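Local coordinates for hypothetical protein Atu0120 (Agrobacterium tumefaciens, PDB 2I6H), which is of unknown function and belongs to the DUF924 family of bacterial proteins, folding as an all-alpha chain with no beta strand, at residues Asp54-His65 with Leu88-Arg99. Numbering follows the deposited sequence. Where two conformers were deposited one is given.
Sequences DNHFHDRFRDAH and LLLDQFPRNCFR
With chi1 of -162° at Phe57 and -175° at Phe93, both side chains extend anti to their own backbone nitrogens and bring the two rings together between helices 51-69 and 80-97. The result is a T-shaped aromatic pair within a knobs-into-holes helix packing of an all-helical fold; the axes of segments 54-65 and 88-97 come within 9.1 Å. Phe93 turns its edge to the face of Phe57, its CD1 standing over the middle of that ring, with the planes 73° apart. Phe57 is itself a knob among Leu88, Phe93, Asn96 and Cys97, and Phe37 and Trp38 of helix 29-41 also pack against it. His65 is the second knob, among Leu89, Leu90, Phe93 and Pro94. Its CB lies over one face of Phe93, toward the rim and 4.0 Å from the ring centroid; on the opposite face SG of Cys97, from the same helix as Phe93, also lies toward the rim. That sulfur is 3.5 Å from the backbone O of Asp54. Farther along, Leu89 CD2 rests on Ala64 CB at 3.8 Å.

At the N-terminal end of segment 54-65, the buried carboxylate of Asp54 forms a salt bridge with Arg99. Extended from CG to NE, Arg99 grips it side-on, NE reaching OD2 at 2.8 Å from above the carboxylate plane and NH2 reaching OD1 at 3.1 Å. OD1 takes a second, nearly straight bond, from Asn96 ND2 at 3.0 Å, arriving from the same face of the carboxylate as Arg99 NH2.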
loop_
_atom_site.group_PDB
_atom_site.type_symbol
_atom_site.label_atom_id
_atom_site.label_comp_id
_atom_site.label_asym_id
_atom_site.label_seq_id
_atom_site.Cartn_x
_atom_site.Cartn_y
_atom_site.Cartn_z
ATOM N N ASP A 54 10.032 16.309 -3.848
ATOM C CA ASP A 54 11.432 15.926 -4.075
ATOM C C ASP A 54 12.325 17.160 -3.892
ATOM O O ASP A 54 13.374 17.122 -3.216
ATOM C CB ASP A 54 11.609 15.379 -5.499
ATOM C CG ASP A 54 10.854 14.065 -5.739
ATOM O OD1 ASP A 54 10.437 13.390 -4.777
ATOM O OD2 ASP A 54 10.688 13.691 -6.918
ATOM N N ASN A 55 11.898 18.259 -4.512
ATOM C CA ASN A 55 12.605 19.557 -4.440
ATOM C C ASN A 55 12.756 20.008 -2.996
ATOM O O ASN A 55 13.827 20.463 -2.547
ATOM C CB ASN A 55 11.793 20.641 -5.168
ATOM C CG ASN A 55 12.236 20.859 -6.597
ATOM O OD1 ASN A 55 12.435 19.919 -7.341
ATOM N ND2 ASN A 55 12.340 22.123 -6.997
ATOM N N HIS A 56 11.650 19.931 -2.275
ATOM C CA HIS A 56 11.609 20.382 -0.927
ATOM C C HIS A 56 12.575 19.564 -0.022
ATOM O O HIS A 56 13.334 20.126 0.787
ATOM C CB HIS A 56 10.135 20.280 -0.474
ATOM C CG HIS A 56 9.866 20.832 0.885
ATOM N ND1 HIS A 56 8.660 20.646 1.528
ATOM C CD2 HIS A 56 10.636 21.578 1.723
ATOM C CE1 HIS A 56 8.695 21.256 2.703
ATOM N NE2 HIS A 56 9.887 21.818 2.851
ATOM N N PHE A 57 12.512 18.245 -0.154
ATOM C CA PHE A 57 13.344 17.317 0.629
ATOM C C PHE A 57 14.814 17.648 0.317
ATOM O O PHE A 57 15.650 17.762 1.206
ATOM C CB PHE A 57 12.962 15.904 0.190
ATOM C CG PHE A 57 13.372 14.800 1.126
ATOM C CD1 PHE A 57 14.011 15.054 2.352
ATOM C CD2 PHE A 57 13.099 13.468 0.758
ATOM C CE1 PHE A 57 14.398 13.990 3.200
ATOM C CE2 PHE A 57 13.467 12.422 1.593
ATOM C CZ PHE A 57 14.126 12.686 2.815
ATOM N N HIS A 58 15.115 17.846 -0.954
ATOM C CA HIS A 58 16.494 18.173 -1.348
ATOM C C HIS A 58 16.976 19.533 -0.778
ATOM O O HIS A 58 18.108 19.633 -0.252
ATOM C CB HIS A 58 16.601 18.171 -2.874
ATOM C CG HIS A 58 17.992 18.375 -3.376
ATOM N ND1 HIS A 58 18.552 19.627 -3.512
ATOM C CD2 HIS A 58 18.951 17.482 -3.746
ATOM C CE1 HIS A 58 19.789 19.501 -3.975
ATOM N NE2 HIS A 58 20.054 18.209 -4.117
ATOM N N ASP A 59 16.125 20.565 -0.884
ATOM C CA ASP A 59 16.451 21.880 -0.335
ATOM C C ASP A 59 16.800 21.806 1.153
ATOM O O ASP A 59 17.782 22.427 1.599
ATOM C CB ASP A 59 15.305 22.871 -0.586
ATOM C CG ASP A 59 15.606 24.284 -0.070
ATOM O OD1 ASP A 59 16.724 24.800 -0.273
ATOM O OD2 ASP A 59 14.691 24.907 0.517
ATOM N N ARG A 60 16.016 21.060 1.918
ATOM C CA ARG A 60 16.231 20.922 3.373
ATOM C C ARG A 60 17.488 20.083 3.709
ATOM O O ARG A 60 18.309 20.506 4.539
ATOM C CB ARG A 60 15.001 20.281 4.048
ATOM C CG ARG A 60 13.727 21.170 4.085
ATOM C CD ARG A 60 13.771 22.352 5.047
ATOM N NE ARG A 60 14.279 22.078 6.390
ATOM C CZ ARG A 60 13.566 21.716 7.461
ATOM N NH1 ARG A 60 12.248 21.533 7.403
ATOM N NH2 ARG A 60 14.194 21.543 8.627
ATOM N N PHE A 61 17.597 18.904 3.103
ATOM C CA PHE A 61 18.415 17.832 3.681
ATOM C C PHE A 61 19.500 17.234 2.794
ATOM O O PHE A 61 20.086 16.210 3.153
ATOM C CB PHE A 61 17.519 16.762 4.350
ATOM C CG PHE A 61 16.630 17.325 5.430
ATOM C CD1 PHE A 61 17.181 18.102 6.472
ATOM C CD2 PHE A 61 15.248 17.097 5.404
ATOM C CE1 PHE A 61 16.361 18.672 7.481
ATOM C CE2 PHE A 61 14.411 17.627 6.391
ATOM C CZ PHE A 61 14.969 18.426 7.445
ATOM N N ARG A 62 19.788 17.873 1.643
ATOM C CA ARG A 62 20.924 17.388 0.834
ATOM C C ARG A 62 22.202 17.295 1.676
ATOM O O ARG A 62 22.878 16.274 1.648
ATOM C CB ARG A 62 21.169 18.247 -0.423
ATOM C CG ARG A 62 22.371 17.774 -1.231
ATOM C CD ARG A 62 23.617 18.587 -0.855
ATOM N NE ARG A 62 24.790 18.134 -1.624
ATOM C CZ ARG A 62 26.023 18.026 -1.140
ATOM N NH1 ARG A 62 26.991 17.556 -1.931
ATOM N NH2 ARG A 62 26.314 18.396 0.117
ATOM N N ASP A 63 22.539 18.352 2.423
ATOM C CA ASP A 63 23.793 18.337 3.213
ATOM C C ASP A 63 23.797 17.208 4.241
ATOM O O ASP A 63 24.821 16.542 4.433
ATOM C CB ASP A 63 24.046 19.696 3.889
ATOM C CG ASP A 63 24.493 20.750 2.906
ATOM O OD1 ASP A 63 24.855 20.397 1.742
ATOM O OD2 ASP A 63 24.460 21.943 3.280
ATOM N N ALA A 64 22.645 17.021 4.893
ATOM C CA ALA A 64 22.477 15.953 5.869
ATOM C C ALA A 64 22.710 14.585 5.222
ATOM O O ALA A 64 23.385 13.717 5.833
ATOM C CB ALA A 64 21.108 16.031 6.511
ATOM N N HIS A 65 22.179 14.393 3.998
ATOM C CA HIS A 65 22.388 13.120 3.296
ATOM C C HIS A 65 23.881 12.833 3.191
ATOM O O HIS A 65 24.342 11.700 3.499
ATOM C CB HIS A 65 21.811 13.103 1.872
ATOM C CG HIS A 65 22.142 11.830 1.142
ATOM N ND1 HIS A 65 23.168 11.726 0.214
ATOM C CD2 HIS A 65 21.623 10.587 1.268
ATOM C CE1 HIS A 65 23.215 10.474 -0.235
ATOM N NE2 HIS A 65 22.294 9.765 0.399
ATOM N N LEU A 88 15.710 7.697 6.630
ATOM C CA LEU A 88 15.105 8.686 5.728
ATOM C C LEU A 88 16.179 9.313 4.860
ATOM O O LEU A 88 15.984 9.519 3.645
ATOM C CB LEU A 88 14.362 9.735 6.536
ATOM C CG LEU A 88 13.179 9.154 7.305
ATOM C CD1 LEU A 88 12.539 10.315 8.096
ATOM C CD2 LEU A 88 12.156 8.458 6.399
ATOM N N LEU A 89 17.344 9.573 5.441
ATOM C CA LEU A 89 18.452 10.126 4.634
ATOM C C LEU A 89 19.111 9.134 3.656
ATOM O O LEU A 89 19.560 9.534 2.557
ATOM C CB LEU A 89 19.532 10.630 5.570
ATOM C CG LEU A 89 19.137 11.867 6.393
ATOM C CD1 LEU A 89 20.279 12.165 7.341
ATOM C CD2 LEU A 89 18.868 13.099 5.429
ATOM N N LEU A 90 19.202 7.857 4.056
ATOM C CA LEU A 90 20.040 6.899 3.308
ATOM C C LEU A 90 19.264 5.926 2.424
ATOM O O LEU A 90 19.832 5.370 1.467
ATOM C CB LEU A 90 20.983 6.133 4.234
ATOM C CG LEU A 90 22.000 7.033 4.959
ATOM C CD1 LEU A 90 22.709 6.229 6.003
ATOM C CD2 LEU A 90 23.006 7.673 3.940
ATOM N N ASP A 91 17.970 5.773 2.710
ATOM C CA ASP A 91 17.080 4.925 1.933
ATOM C C ASP A 91 16.022 5.726 1.161
ATOM O O ASP A 91 15.753 5.425 -0.009
ATOM C CB ASP A 91 16.396 3.884 2.859
ATOM C CG ASP A 91 15.461 2.937 2.076
ATOM O OD1 ASP A 91 15.965 2.000 1.396
ATOM O OD2 ASP A 91 14.230 3.176 2.127
ATOM N N GLN A 92 15.405 6.711 1.816
ATOM C CA GLN A 92 14.353 7.489 1.145
ATOM C C GLN A 92 14.863 8.643 0.281
ATOM O O GLN A 92 14.527 8.737 -0.922
ATOM C CB GLN A 92 13.335 8.001 2.165
ATOM C CG GLN A 92 12.553 6.878 2.815
ATOM C CD GLN A 92 11.675 6.188 1.814
ATOM O OE1 GLN A 92 10.698 6.762 1.351
ATOM N NE2 GLN A 92 12.040 4.935 1.441
ATOM N N PHE A 93 15.680 9.495 0.888
ATOM C CA PHE A 93 16.251 10.673 0.183
ATOM C C PHE A 93 16.774 10.366 -1.248
ATOM O O PHE A 93 16.409 11.075 -2.203
ATOM C CB PHE A 93 17.335 11.345 1.051
ATOM C CG PHE A 93 17.876 12.619 0.454
ATOM C CD1 PHE A 93 17.358 13.881 0.875
ATOM C CD2 PHE A 93 18.882 12.588 -0.533
ATOM C CE1 PHE A 93 17.854 15.087 0.318
ATOM C CE2 PHE A 93 19.385 13.785 -1.087
ATOM C CZ PHE A 93 18.866 15.053 -0.665
ATOM N N PRO A 94 17.602 9.312 -1.426
ATOM C CA PRO A 94 18.136 9.019 -2.772
ATOM C C PRO A 94 17.040 8.692 -3.781
ATOM O O PRO A 94 17.150 9.063 -4.955
ATOM C CB PRO A 94 19.002 7.754 -2.551
ATOM C CG PRO A 94 19.329 7.745 -1.109
ATOM C CD PRO A 94 18.104 8.345 -0.430
ATOM N N ARG A 95 15.970 8.043 -3.310
ATOM C CA ARG A 95 14.849 7.689 -4.185
ATOM C C ARG A 95 13.964 8.888 -4.575
ATOM O O ARG A 95 13.323 8.878 -5.642
ATOM C CB ARG A 95 14.035 6.554 -3.550
ATOM C CG ARG A 95 14.828 5.246 -3.482
ATOM C CD ARG A 95 14.142 4.116 -2.682
ATOM N NE ARG A 95 14.845 2.895 -3.073
ATOM C CZ ARG A 95 16.098 2.571 -2.696
ATOM N NH1 ARG A 95 16.664 1.483 -3.211
ATOM N NH2 ARG A 95 16.791 3.302 -1.802
ATOM N N ASN A 96 13.928 9.900 -3.720
ATOM C CA ASN A 96 13.258 11.153 -4.075
ATOM C C ASN A 96 14.138 12.071 -4.909
ATOM O O ASN A 96 13.634 12.756 -5.818
ATOM C CB ASN A 96 12.848 11.937 -2.824
ATOM C CG ASN A 96 11.746 11.257 -2.042
ATOM O OD1 ASN A 96 12.021 10.520 -1.065
ATOM N ND2 ASN A 96 10.482 11.447 -2.503
ATOM N N CYS A 97 15.426 12.127 -4.586
ATOM C CA CYS A 97 16.262 13.246 -5.045
ATOM C C CYS A 97 17.309 12.911 -6.085
ATOM O O CYS A 97 17.919 13.845 -6.646
ATOM C CB CYS A 97 16.926 13.955 -3.846
ATOM S SG CYS A 97 15.660 14.565 -2.648
ATOM N N PHE A 98 17.556 11.615 -6.318
ATOM C CA PHE A 98 18.580 11.222 -7.311
ATOM C C PHE A 98 17.984 10.341 -8.429
ATOM O O PHE A 98 18.692 9.528 -9.032
ATOM C CB PHE A 98 19.755 10.465 -6.666
ATOM C CG PHE A 98 20.441 11.181 -5.549
ATOM C CD1 PHE A 98 20.733 12.564 -5.604
ATOM C CD2 PHE A 98 20.856 10.451 -4.438
ATOM C CE1 PHE A 98 21.425 13.203 -4.539
ATOM C CE2 PHE A 98 21.561 11.058 -3.383
ATOM C CZ PHE A 98 21.869 12.419 -3.428
ATOM N N ARG A 99 16.696 10.548 -8.715
ATOM C CA ARG A 99 15.924 9.685 -9.620
ATOM C C ARG A 99 16.623 9.489 -10.963
ATOM O O ARG A 99 17.238 10.416 -11.463
ATOM C CB ARG A 99 14.538 10.283 -9.875
ATOM C CG ARG A 99 13.616 10.251 -8.680
ATOM C CD ARG A 99 12.280 10.935 -9.012
ATOM N NE ARG A 99 11.476 11.163 -7.809
ATOM C CZ ARG A 99 10.710 10.251 -7.208
ATOM N NH1 ARG A 99 10.633 8.991 -7.650
ATOM N NH2 ARG A 99 10.026 10.594 -6.109
#